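Putative ABC-transporter ATP-binding protein (Alicyclobacillus acidocaldarius, PDB 1Z47) probably binds and hydrolyses ATP as the motor subunit of a bacterial ABC importer that is thought to carry sulfate. Local coordinates at residues D106-G111 and E128-M133; V72-K77 and R163-L168; G259-A264 and S278-V283; T55-L60 and L217-G222. One frame throughout, in Å; residues are numbered along the deposited sequence.

Contact 1 (D106-G111 and E128-M133); sequences DNVSFG and ELLRFM
Val108 reaches from the short helix 104-109 to the last turn of helix 119-132 and meets two consecutive leucines there, Leu129 and Leu130. The interaction across the interface is entirely apolar. The two branches of Val108 divide the work: CG1 lies 4.1 Å from CD1 of Leu129, and CG2 lies 4.0 Å from CD2 of Leu130. This split follows from the first side-chain torsion, because CG1 stands opposite the backbone N (chi1 168°) while CG2 stands opposite the carbonyl carbon, which sends the two methyls to different neighbours. The leucines approach differently. Leu129 slants across the valine with one methyl, whereas Leu130 runs past it in the reverse sense and touches through its tip. Both spacings are ordinary van der Waals distances, and the facing CA atoms of Val108 and Leu129 stay 8.3 Å apart, so side chains alone bridge the gap between the helices.

The hydrogen bonds stay on either side of the interface, and those of the shorter helix include side-chain bonds. Helix 119-132 ends with a firm bond from Met133 N to Leu129 O (2.9 Å). On the other side Phe110 N and Ser109 OG each make a weak bond, 3.3 Å, to Asp106 O. Asn107 braces this helix against the preceding loop through OD1 to Phe99 N and ND2 to Thr103 O.

Val108 also touches Val154 and Ala157 of helix 148-160. Three helices thus share one buried apolar centre, an arrangement consistent with the helical subdomain of ABC-transporter ATPases.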
loop_
_atom_site.group_PDB
_atom_site.type_symbol
_atom_site.label_atom_id
_atom_site.label_comp_id
_atom_site.label_asym_id
_atom_site.label_seq_id
_atom_site.Cartn_x
_atom_site.Cartn_y
_atom_site.Cartn_z
ATOM N N ASP B 106 31.420 9.511 -6.671
ATOM C CA ASP B 106 32.174 9.461 -5.424
ATOM C C ASP B 106 31.396 8.854 -4.276
ATOM O O ASP B 106 31.988 8.229 -3.394
ATOM C CB ASP B 106 32.697 10.851 -5.070
ATOM C CG ASP B 106 33.815 11.283 -5.987
ATOM O OD1 ASP B 106 34.396 10.406 -6.660
ATOM O OD2 ASP B 106 34.125 12.485 -6.034
ATOM N N ASN B 107 30.076 9.024 -4.291
ATOM C CA ASN B 107 29.238 8.434 -3.252
ATOM C C ASN B 107 29.371 6.921 -3.329
ATOM O O ASN B 107 29.520 6.250 -2.310
ATOM C CB ASN B 107 27.774 8.804 -3.460
ATOM C CG ASN B 107 27.329 9.928 -2.556
ATOM O OD1 ASN B 107 27.038 9.713 -1.377
ATOM N ND2 ASN B 107 27.285 11.142 -3.098
ATOM N N VAL B 108 29.325 6.401 -4.556
ATOM C CA VAL B 108 29.420 4.963 -4.802
ATOM C C VAL B 108 30.803 4.340 -4.606
ATOM O O VAL B 108 30.896 3.168 -4.254
ATOM C CB VAL B 108 28.924 4.612 -6.229
ATOM C CG1 VAL B 108 29.292 3.180 -6.586
ATOM C CG2 VAL B 108 27.413 4.787 -6.301
ATOM N N SER B 109 31.872 5.105 -4.819
ATOM C CA SER B 109 33.218 4.551 -4.672
ATOM C C SER B 109 33.640 4.484 -3.208
ATOM O O SER B 109 34.567 3.759 -2.852
ATOM C CB SER B 109 34.236 5.366 -5.489
ATOM O OG SER B 109 34.483 6.635 -4.920
ATOM N N PHE B 110 32.933 5.233 -2.369
ATOM C CA PHE B 110 33.182 5.287 -0.925
ATOM C C PHE B 110 33.591 3.948 -0.276
ATOM O O PHE B 110 34.606 3.867 0.416
ATOM C CB PHE B 110 31.931 5.823 -0.227
ATOM C CG PHE B 110 32.158 6.239 1.198
ATOM C CD1 PHE B 110 32.800 7.443 1.492
ATOM C CD2 PHE B 110 31.735 5.429 2.249
ATOM C CE1 PHE B 110 33.018 7.833 2.816
ATOM C CE2 PHE B 110 31.950 5.812 3.576
ATOM C CZ PHE B 110 32.592 7.017 3.859
ATOM N N GLY B 111 32.798 2.904 -0.492
ATOM C CA GLY B 111 33.098 1.604 0.095
ATOM C C GLY B 111 34.386 0.943 -0.370
ATOM O O GLY B 111 35.171 0.454 0.441
ATOM N N GLU B 128 31.153 -0.214 -13.183
ATOM C CA GLU B 128 30.398 -1.446 -13.320
ATOM C C GLU B 128 29.024 -1.262 -12.669
ATOM O O GLU B 128 27.999 -1.520 -13.283
ATOM C CB GLU B 128 31.142 -2.587 -12.610
ATOM C CG GLU B 128 30.555 -3.978 -12.853
ATOM C CD GLU B 128 30.936 -5.000 -11.774
ATOM O OE1 GLU B 128 32.109 -5.028 -11.324
ATOM O OE2 GLU B 128 30.048 -5.794 -11.381
ATOM N N LEU B 129 29.031 -0.837 -11.409
ATOM C CA LEU B 129 27.798 -0.636 -10.659
ATOM C C LEU B 129 26.903 0.437 -11.279
ATOM O O LEU B 129 25.690 0.248 -11.409
ATOM C CB LEU B 129 28.128 -0.273 -9.212
ATOM C CG LEU B 129 28.726 -1.423 -8.405
ATOM C CD1 LEU B 129 29.278 -0.908 -7.084
ATOM C CD2 LEU B 129 27.649 -2.478 -8.190
ATOM N N LEU B 130 27.502 1.554 -11.681
ATOM C CA LEU B 130 26.722 2.645 -12.268
ATOM C C LEU B 130 25.978 2.246 -13.541
ATOM O O LEU B 130 24.817 2.621 -13.723
ATOM C CB LEU B 130 27.614 3.875 -12.530
ATOM C CG LEU B 130 28.235 4.538 -11.293
ATOM C CD1 LEU B 130 29.044 5.751 -11.740
ATOM C CD2 LEU B 130 27.149 4.956 -10.295
ATOM N N ARG B 131 26.624 1.496 -14.431
ATOM C CA ARG B 131 25.942 1.088 -15.647
ATOM C C ARG B 131 24.887 0.049 -15.317
ATOM O O ARG B 131 23.782 0.090 -15.862
ATOM C CB ARG B 131 26.931 0.533 -16.676
ATOM C CG ARG B 131 27.720 1.631 -17.379
ATOM C CD ARG B 131 28.974 1.089 -18.052
ATOM N NE ARG B 131 29.740 0.226 -17.151
ATOM C CZ ARG B 131 31.040 -0.025 -17.279
ATOM N NH1 ARG B 131 31.731 0.527 -18.269
ATOM N NH2 ARG B 131 31.643 -0.843 -16.427
ATOM N N PHE B 132 25.200 -0.875 -14.415
ATOM C CA PHE B 132 24.200 -1.876 -14.083
ATOM C C PHE B 132 22.935 -1.209 -13.567
ATOM O O PHE B 132 21.832 -1.574 -13.955
ATOM C CB PHE B 132 24.698 -2.854 -13.023
ATOM C CG PHE B 132 23.643 -3.819 -12.569
ATOM C CD1 PHE B 132 23.041 -4.688 -13.484
ATOM C CD2 PHE B 132 23.209 -3.829 -11.242
ATOM C CE1 PHE B 132 22.015 -5.553 -13.083
ATOM C CE2 PHE B 132 22.184 -4.691 -10.833
ATOM C CZ PHE B 132 21.586 -5.553 -11.754
ATOM N N MET B 133 23.100 -0.221 -12.695
ATOM C CA MET B 133 21.944 0.459 -12.142
ATOM C C MET B 133 21.390 1.675 -12.873
ATOM O O MET B 133 20.630 2.453 -12.309
ATOM C CB MET B 133 22.196 0.755 -10.671
ATOM C CG MET B 133 21.967 -0.528 -9.863
ATOM S SD MET B 133 22.673 -0.578 -8.254
ATOM C CE MET B 133 21.497 0.353 -7.344
#

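Contact 2 (V72-K77 and R163-L168); sequences VWIGGK and RPQVLL
Ile74 points its CG2 methyl at Gln165 and Val166 together and slants across both side chains. CG2 is placed there by standing opposite the backbone N, with CG1 turned beside that N (chi1 -66°). Val166 answers with CG2, and the two methyls meet at 3.9 Å, an apolar touch between buried residues. Gln165, less buried than Ile74 and Val166, slants across the isoleucine too: the extended chain (chi2 -173°) carries the amide out to Ile74, and its last torsion turns OE1 inward, 3.9 Å from the Ile74 CG2 methyl and 4.0 Å from Gly75 CA. At such distances from carbon the amide oxygen is merely in van der Waals contact. The two segments belong to different layers of the ABC-type ATPase fold: strand 69-74 comes from its antiparallel sheet, strand 166-170 from the mixed core sheet, and Ile74 and Val166 both also touch Val89 on the core strand 89-93. Just past Ile74 the chain reverses in a type I' turn, closed by Lys77 N to Ile74 O at 3.0 Å and Ile74 N to Lys77 O at 3.1 Å. Gly75 and Gly76, both at positive phi, form its corner, and Gly76 CA sits in plane at the edge of the Trp73 ring.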
loop_
_atom_site.group_PDB
_atom_site.type_symbol
_atom_site.label_atom_id
_atom_site.label_comp_id
_atom_site.label_asym_id
_atom_site.label_seq_id
_atom_site.Cartn_x
_atom_site.Cartn_y
_atom_site.Cartn_z
ATOM N N VAL B 72 24.522 -14.628 16.949
ATOM C CA VAL B 72 24.214 -14.388 15.545
ATOM C C VAL B 72 25.368 -14.855 14.669
ATOM O O VAL B 72 26.519 -14.480 14.881
ATOM C CB VAL B 72 23.945 -12.891 15.265
ATOM C CG1 VAL B 72 25.039 -12.035 15.882
ATOM C CG2 VAL B 72 23.862 -12.658 13.753
ATOM N N TRP B 73 25.041 -15.666 13.675
ATOM C CA TRP B 73 26.032 -16.202 12.769
ATOM C C TRP B 73 25.809 -15.725 11.350
ATOM O O TRP B 73 24.670 -15.558 10.912
ATOM C CB TRP B 73 25.971 -17.725 12.795
ATOM C CG TRP B 73 26.445 -18.309 14.066
ATOM C CD1 TRP B 73 25.965 -18.062 15.320
ATOM C CD2 TRP B 73 27.528 -19.221 14.219
ATOM N NE1 TRP B 73 26.691 -18.767 16.252
ATOM C CE2 TRP B 73 27.658 -19.487 15.601
ATOM C CE3 TRP B 73 28.406 -19.841 13.320
ATOM C CZ2 TRP B 73 28.633 -20.349 16.107
ATOM C CZ3 TRP B 73 29.375 -20.696 13.820
ATOM C CH2 TRP B 73 29.480 -20.942 15.204
ATOM N N ILE B 74 26.911 -15.521 10.635
ATOM C CA ILE B 74 26.878 -15.086 9.249
ATOM C C ILE B 74 27.983 -15.825 8.497
ATOM O O ILE B 74 29.161 -15.679 8.816
ATOM C CB ILE B 74 27.104 -13.556 9.118
ATOM C CG1 ILE B 74 25.934 -12.795 9.759
ATOM C CG2 ILE B 74 27.198 -13.176 7.652
ATOM C CD1 ILE B 74 26.071 -11.271 9.739
ATOM N N GLY B 75 27.590 -16.615 7.501
ATOM C CA GLY B 75 28.557 -17.373 6.731
ATOM C C GLY B 75 29.254 -18.401 7.607
ATOM O O GLY B 75 30.443 -18.685 7.429
ATOM N N GLY B 76 28.506 -18.958 8.558
ATOM C CA GLY B 76 29.059 -19.946 9.469
ATOM C C GLY B 76 30.070 -19.312 10.404
ATOM O O GLY B 76 30.842 -20.005 11.065
ATOM N N LYS B 77 30.050 -17.986 10.466
ATOM C CA LYS B 77 30.976 -17.234 11.298
ATOM C C LYS B 77 30.287 -16.504 12.455
ATOM O O LYS B 77 29.523 -15.562 12.241
ATOM C CB LYS B 77 31.724 -16.235 10.414
ATOM C CG LYS B 77 32.668 -15.290 11.132
ATOM C CD LYS B 77 33.322 -14.332 10.126
ATOM C CE LYS B 77 34.252 -13.331 10.806
ATOM N NZ LYS B 77 34.904 -12.414 9.825
ATOM N N ARG B 163 31.087 -5.271 -2.184
ATOM C CA ARG B 163 30.719 -6.669 -2.388
ATOM C C ARG B 163 30.304 -7.318 -1.049
ATOM O O ARG B 163 30.844 -8.354 -0.653
ATOM C CB ARG B 163 31.919 -7.417 -2.995
ATOM C CG ARG B 163 31.589 -8.689 -3.777
ATOM C CD ARG B 163 31.761 -8.485 -5.285
ATOM N NE ARG B 163 32.909 -7.628 -5.592
ATOM C CZ ARG B 163 33.299 -7.299 -6.823
ATOM N NH1 ARG B 163 34.348 -6.504 -7.006
ATOM N NH2 ARG B 163 32.647 -7.776 -7.875
ATOM N N PRO B 164 29.343 -6.706 -0.327
ATOM C CA PRO B 164 28.907 -7.275 0.961
ATOM C C PRO B 164 28.335 -8.672 0.818
ATOM O O PRO B 164 27.829 -9.044 -0.240
ATOM C CB PRO B 164 27.840 -6.285 1.445
ATOM C CG PRO B 164 28.281 -4.989 0.826
ATOM C CD PRO B 164 28.694 -5.406 -0.572
ATOM N N GLN B 165 28.412 -9.440 1.897
ATOM C CA GLN B 165 27.874 -10.800 1.919
ATOM C C GLN B 165 26.359 -10.691 2.140
ATOM O O GLN B 165 25.559 -11.425 1.537
ATOM C CB GLN B 165 28.447 -11.592 3.097
ATOM C CG GLN B 165 29.730 -12.371 2.863
ATOM C CD GLN B 165 30.068 -13.245 4.073
ATOM O OE1 GLN B 165 29.295 -14.134 4.445
ATOM N NE2 GLN B 165 31.220 -12.989 4.695
ATOM N N VAL B 166 25.995 -9.778 3.035
ATOM C CA VAL B 166 24.600 -9.544 3.385
ATOM C C VAL B 166 24.178 -8.105 3.090
ATOM O O VAL B 166 24.924 -7.158 3.303
ATOM C CB VAL B 166 24.346 -9.862 4.880
ATOM C CG1 VAL B 166 22.861 -9.719 5.189
ATOM C CG2 VAL B 166 24.810 -11.299 5.208
ATOM N N LEU B 167 22.951 -7.969 2.600
ATOM C CA LEU B 167 22.373 -6.683 2.261
ATOM C C LEU B 167 21.146 -6.491 3.184
ATOM O O LEU B 167 20.250 -7.345 3.203
ATOM C CB LEU B 167 21.964 -6.725 0.790
ATOM C CG LEU B 167 21.949 -5.443 -0.045
ATOM C CD1 LEU B 167 23.326 -4.780 -0.024
ATOM C CD2 LEU B 167 21.553 -5.797 -1.478
ATOM N N LEU B 168 21.140 -5.408 3.959
ATOM C CA LEU B 168 20.036 -5.102 4.878
ATOM C C LEU B 168 19.244 -3.837 4.505
ATOM O O LEU B 168 19.822 -2.750 4.365
ATOM C CB LEU B 168 20.582 -4.939 6.291
ATOM C CG LEU B 168 21.443 -6.114 6.776
ATOM C CD1 LEU B 168 21.937 -5.835 8.185
ATOM C CD2 LEU B 168 20.624 -7.401 6.715
#

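Contact 3 (G259-A264 and S278-V283); sequences GRIEVA and SEVAVV
Ile261 faces Val280 and Val282, while Val263 faces Val282 alone; these four buried side chains form the first shell. On Ile261 the CG2 methyl meets CG2 of Val280 at 4.0 Å, the two chains lying askew to each other. The longer branch of Ile261 runs toward Val282 end to end, but the modelled separation of its CD1 from Val282 CG2 is too short for two carbons, so the detail of that pair is doubtful. Val263 and Val282 also meet by their tips, CG2 against CG1 at 4.1 Å. The first torsion of Val282 explains this meeting: CG1 stands opposite the backbone N (chi1 -164°), which turns this methyl toward Val263.

Sequence spacing fits the contact. Val280 and Val282 point toward the other segment, whereas Glu279 and Ala281 point away, as alternation along an extended strand requires. Here a two-stranded hairpin, 260-262 with 267-269, lies over a three-stranded antiparallel sheet in which 279-284 is the middle strand. The nearest facing CA atoms, Val263 and Val282, are 8.5 Å apart, a spacing for stacked layers and too wide for paired strands. This β-sandwich-like layering belongs to the C-terminal regulatory domain, a family grouped with OB folds.

In the next shell Leu268 of the hairpin touches Ile261, Val263 and Val282, and Ile352 touches Ile261 and Val280 from strand 351-354. Arg254 ties the layers together by polar means, its NE bonding Glu262 O while its backbone pairs with Val280.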
loop_
_atom_site.group_PDB
_atom_site.type_symbol
_atom_site.label_atom_id
_atom_site.label_comp_id
_atom_site.label_asym_id
_atom_site.label_seq_id
_atom_site.Cartn_x
_atom_site.Cartn_y
_atom_site.Cartn_z
ATOM N N GLY B 259 -20.179 -30.471 16.994
ATOM C CA GLY B 259 -19.001 -30.571 16.138
ATOM C C GLY B 259 -18.924 -29.639 14.924
ATOM O O GLY B 259 -18.244 -29.945 13.947
ATOM N N ARG B 260 -19.605 -28.503 14.979
ATOM C CA ARG B 260 -19.614 -27.566 13.861
ATOM C C ARG B 260 -19.888 -26.131 14.293
ATOM O O ARG B 260 -20.275 -25.885 15.445
ATOM C CB ARG B 260 -20.702 -27.994 12.857
ATOM C CG ARG B 260 -22.120 -27.928 13.404
ATOM C CD ARG B 260 -23.119 -28.752 12.563
ATOM N NE ARG B 260 -24.497 -28.556 13.031
ATOM C CZ ARG B 260 -25.245 -29.502 13.592
ATOM N NH1 ARG B 260 -24.765 -30.729 13.747
ATOM N NH2 ARG B 260 -26.462 -29.211 14.038
ATOM N N ILE B 261 -19.649 -25.183 13.384
ATOM C CA ILE B 261 -19.990 -23.804 13.652
ATOM C C ILE B 261 -20.888 -23.371 12.499
ATOM O O ILE B 261 -20.836 -23.955 11.413
ATOM C CB ILE B 261 -18.754 -22.882 13.746
ATOM C CG1 ILE B 261 -17.889 -23.008 12.484
ATOM C CG2 ILE B 261 -17.969 -23.224 15.006
ATOM C CD1 ILE B 261 -16.777 -21.940 12.402
ATOM N N GLU B 262 -21.721 -22.371 12.738
ATOM C CA GLU B 262 -22.646 -21.884 11.719
ATOM C C GLU B 262 -22.141 -20.603 11.063
ATOM O O GLU B 262 -22.040 -19.566 11.716
ATOM C CB GLU B 262 -24.021 -21.630 12.337
ATOM C CG GLU B 262 -24.149 -22.107 13.791
ATOM C CD GLU B 262 -23.507 -21.150 14.815
ATOM O OE1 GLU B 262 -22.262 -20.985 14.812
ATOM O OE2 GLU B 262 -24.266 -20.564 15.625
ATOM N N VAL B 263 -21.847 -20.687 9.771
ATOM C CA VAL B 263 -21.357 -19.542 9.018
ATOM C C VAL B 263 -22.238 -19.330 7.789
ATOM O O VAL B 263 -22.254 -20.151 6.870
ATOM C CB VAL B 263 -19.875 -19.766 8.590
ATOM C CG1 VAL B 263 -19.325 -18.545 7.921
ATOM C CG2 VAL B 263 -19.031 -20.126 9.808
ATOM N N ALA B 264 -22.997 -18.238 7.797
ATOM C CA ALA B 264 -23.876 -17.884 6.679
ATOM C C ALA B 264 -24.816 -19.010 6.232
ATOM O O ALA B 264 -24.861 -19.357 5.045
ATOM C CB ALA B 264 -23.028 -17.417 5.490
ATOM N N SER B 278 -16.312 -24.703 23.116
ATOM C CA SER B 278 -15.152 -23.813 23.040
ATOM C C SER B 278 -15.339 -22.815 21.906
ATOM O O SER B 278 -16.081 -23.077 20.962
ATOM C CB SER B 278 -13.905 -24.621 22.758
ATOM O OG SER B 278 -13.980 -25.102 21.423
ATOM N N GLU B 279 -14.652 -21.675 21.966
ATOM C CA GLU B 279 -14.791 -20.676 20.902
ATOM C C GLU B 279 -13.644 -20.783 19.893
ATOM O O GLU B 279 -12.515 -21.130 20.267
ATOM C CB GLU B 279 -14.810 -19.270 21.508
ATOM C CG GLU B 279 -16.006 -19.030 22.425
ATOM C CD GLU B 279 -16.012 -17.643 23.027
ATOM O OE1 GLU B 279 -14.923 -17.134 23.358
ATOM O OE2 GLU B 279 -17.102 -17.064 23.180
ATOM N N VAL B 280 -13.941 -20.521 18.620
ATOM C CA VAL B 280 -12.903 -20.557 17.573
ATOM C C VAL B 280 -13.060 -19.293 16.753
ATOM O O VAL B 280 -14.112 -18.621 16.807
ATOM C CB VAL B 280 -13.092 -21.732 16.560
ATOM C CG1 VAL B 280 -12.962 -23.064 17.240
ATOM C CG2 VAL B 280 -14.469 -21.626 15.907
ATOM N N ALA B 281 -12.009 -18.977 15.995
ATOM C CA ALA B 281 -12.036 -17.842 15.085
ATOM C C ALA B 281 -12.209 -18.483 13.714
ATOM O O ALA B 281 -11.478 -19.400 13.359
ATOM C CB ALA B 281 -10.694 -17.053 15.121
ATOM N N VAL B 282 -13.193 -18.029 12.965
ATOM C CA VAL B 282 -13.375 -18.540 11.617
ATOM C C VAL B 282 -12.716 -17.454 10.754
ATOM O O VAL B 282 -12.981 -16.260 10.946
ATOM C CB VAL B 282 -14.854 -18.635 11.234
ATOM C CG1 VAL B 282 -15.016 -19.516 10.002
ATOM C CG2 VAL B 282 -15.640 -19.146 12.393
ATOM N N VAL B 283 -11.847 -17.863 9.839
ATOM C CA VAL B 283 -11.181 -16.905 8.948
ATOM C C VAL B 283 -11.607 -17.202 7.507
ATOM O O VAL B 283 -11.404 -18.304 7.007
ATOM C CB VAL B 283 -9.644 -17.003 9.102
ATOM C CG1 VAL B 283 -8.940 -15.971 8.210
ATOM C CG2 VAL B 283 -9.268 -16.732 10.546
#

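Contact 4 (T55-L60 and L217-G222); sequences TTILRL and LVLHEG
Ile57 leaves helix 54-62 with its CB directed toward Leu217 and Leu219 on strand 215-220, and only the far end of its side chain arrives. From CB the longer branch starts opposite the carbonyl carbon, beside the backbone N (chi1 -73°). Ile57 CG1 is still 5.1 Å from Leu219 CD1. A fully extended second torsion (chi2 180°) then thrusts CD1 forward, and this one methyl makes the contact. Ile57 CD1 meets Leu219 CD1 tip to tip at 3.7 Å, with Leu219 CG behind at 4.2 Å. A looser touch, 4.4 Å, joins Ile57 CD1 to Leu217 CD2, so the tip of Ile57 spans two residues whose side chains emerge from the same face of the strand.

Around this point the P-loop NTPase core is recognisable. The first turn of the helix holds Thr55 of a probable Walker A motif, Leu219 touches Ser52 in the loop before it, and Leu217 pairs through its backbone with Gly45 and Leu47 of strand 43-47. One residue on from Ile57, Leu58 rests on strands 166-170 and 198-203, which shows that the helix lies across several strands of the sheet. Since the contact is made of buried aliphatic carbons alone, its attraction is hydrophobic and dispersive: it can press the helix onto the sheet but lacks the directionality of a polar bond.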
loop_
_atom_site.group_PDB
_atom_site.type_symbol
_atom_site.label_atom_id
_atom_site.label_comp_id
_atom_site.label_asym_id
_atom_site.label_seq_id
_atom_site.Cartn_x
_atom_site.Cartn_y
_atom_site.Cartn_z
ATOM N N THR B 55 12.501 -4.818 13.497
ATOM C CA THR B 55 13.593 -3.861 13.303
ATOM C C THR B 55 14.801 -4.232 14.174
ATOM O O THR B 55 15.964 -4.183 13.718
ATOM C CB THR B 55 13.111 -2.421 13.606
ATOM O OG1 THR B 55 12.050 -2.094 12.698
ATOM C CG2 THR B 55 14.234 -1.404 13.417
ATOM N N THR B 56 14.525 -4.634 15.410
ATOM C CA THR B 56 15.594 -5.036 16.323
ATOM C C THR B 56 16.375 -6.183 15.687
ATOM O O THR B 56 17.605 -6.183 15.723
ATOM C CB THR B 56 15.017 -5.476 17.677
ATOM O OG1 THR B 56 14.230 -4.397 18.207
ATOM C CG2 THR B 56 16.159 -5.822 18.677
ATOM N N ILE B 57 15.665 -7.145 15.087
ATOM C CA ILE B 57 16.312 -8.282 14.424
ATOM C C ILE B 57 17.236 -7.790 13.291
ATOM O O ILE B 57 18.399 -8.213 13.195
ATOM C CB ILE B 57 15.265 -9.270 13.848
ATOM C CG1 ILE B 57 14.612 -10.056 15.010
ATOM C CG2 ILE B 57 15.917 -10.203 12.815
ATOM C CD1 ILE B 57 13.552 -11.067 14.567
ATOM N N LEU B 58 16.720 -6.911 12.425
ATOM C CA LEU B 58 17.535 -6.365 11.337
ATOM C C LEU B 58 18.794 -5.714 11.934
ATOM O O LEU B 58 19.909 -5.943 11.447
ATOM C CB LEU B 58 16.744 -5.312 10.536
ATOM C CG LEU B 58 17.384 -5.026 9.185
ATOM C CD1 LEU B 58 16.992 -6.126 8.192
ATOM C CD2 LEU B 58 16.962 -3.624 8.699
ATOM N N ARG B 59 18.619 -4.919 12.993
ATOM C CA ARG B 59 19.740 -4.250 13.656
ATOM C C ARG B 59 20.698 -5.248 14.347
ATOM O O ARG B 59 21.896 -4.976 14.457
ATOM C CB ARG B 59 19.226 -3.219 14.664
ATOM C CG ARG B 59 18.469 -2.063 14.002
ATOM C CD ARG B 59 17.768 -1.189 15.025
ATOM N NE ARG B 59 18.722 -0.640 15.980
ATOM C CZ ARG B 59 19.693 0.214 15.663
ATOM N NH1 ARG B 59 20.523 0.654 16.604
ATOM N NH2 ARG B 59 19.824 0.638 14.408
ATOM N N LEU B 60 20.176 -6.391 14.795
ATOM C CA LEU B 60 21.014 -7.423 15.430
ATOM C C LEU B 60 21.912 -8.066 14.372
ATOM O O LEU B 60 23.012 -8.518 14.682
ATOM C CB LEU B 60 20.169 -8.538 16.064
ATOM C CG LEU B 60 19.871 -8.632 17.565
ATOM C CD1 LEU B 60 21.106 -8.252 18.373
ATOM C CD2 LEU B 60 18.718 -7.750 17.930
ATOM N N LEU B 217 9.440 -14.090 7.320
ATOM C CA LEU B 217 9.540 -14.333 8.740
ATOM C C LEU B 217 8.474 -13.439 9.426
ATOM O O LEU B 217 8.648 -12.224 9.555
ATOM C CB LEU B 217 10.935 -13.968 9.245
ATOM C CG LEU B 217 11.178 -14.418 10.682
ATOM C CD1 LEU B 217 11.439 -15.920 10.678
ATOM C CD2 LEU B 217 12.358 -13.691 11.277
ATOM N N VAL B 218 7.369 -14.042 9.844
ATOM C CA VAL B 218 6.310 -13.285 10.503
ATOM C C VAL B 218 6.620 -13.143 11.999
ATOM O O VAL B 218 6.814 -14.131 12.732
ATOM C CB VAL B 218 4.940 -13.972 10.291
ATOM C CG1 VAL B 218 3.788 -13.021 10.653
ATOM C CG2 VAL B 218 4.824 -14.441 8.860
ATOM N N LEU B 219 6.695 -11.894 12.446
ATOM C CA LEU B 219 6.990 -11.589 13.822
ATOM C C LEU B 219 5.757 -11.052 14.539
ATOM O O LEU B 219 4.933 -10.336 13.959
ATOM C CB LEU B 219 8.102 -10.539 13.902
ATOM C CG LEU B 219 9.520 -11.012 13.583
ATOM C CD1 LEU B 219 9.973 -12.030 14.633
ATOM C CD2 LEU B 219 9.542 -11.625 12.195
ATOM N N HIS B 220 5.651 -11.396 15.808
ATOM C CA HIS B 220 4.541 -10.926 16.629
ATOM C C HIS B 220 4.984 -10.955 18.090
ATOM O O HIS B 220 5.398 -11.992 18.615
ATOM C CB HIS B 220 3.322 -11.819 16.426
ATOM C CG HIS B 220 2.089 -11.334 17.125
ATOM N ND1 HIS B 220 1.361 -12.128 17.990
ATOM C CD2 HIS B 220 1.425 -10.158 17.048
ATOM C CE1 HIS B 220 0.301 -11.460 18.410
ATOM N NE2 HIS B 220 0.314 -10.262 17.853
ATOM N N GLU B 221 4.931 -9.796 18.728
ATOM C CA GLU B 221 5.293 -9.696 20.127
ATOM C C GLU B 221 6.672 -10.259 20.394
ATOM O O GLU B 221 6.906 -10.846 21.455
ATOM C CB GLU B 221 4.272 -10.438 20.994
ATOM C CG GLU B 221 2.963 -9.703 21.222
ATOM C CD GLU B 221 1.997 -10.504 22.102
ATOM O OE1 GLU B 221 2.448 -11.102 23.107
ATOM O OE2 GLU B 221 0.787 -10.531 21.796
ATOM N N GLY B 222 7.575 -10.103 19.424
ATOM C CA GLY B 222 8.936 -10.568 19.605
ATOM C C GLY B 222 9.198 -12.041 19.349
ATOM O O GLY B 222 10.301 -12.506 19.592
#

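Overall arrangement
Contacts 1, 2 and 4 all lie in the ATP-binding part of the chain, and contact 3 follows in the regulatory domain. Along the sequence contact 4 spans contact 2, which spans contact 1. Contacts 2 and 4 have centres about 17 Å apart and touch, Leu168 CD1 lying 3.8 Å from Leu58 O; they meet at the mixed sheet, to which both 166-170 and 215-220 belong. Contact 1, in the helical region, has its centre about 21 Å from that of contact 2. Contact 3 stands apart, its centre about 57 Å from that of contact 1 and about 32 Å from that of contact 4, consistent with a regulatory module separate from the probable nucleotide-binding core.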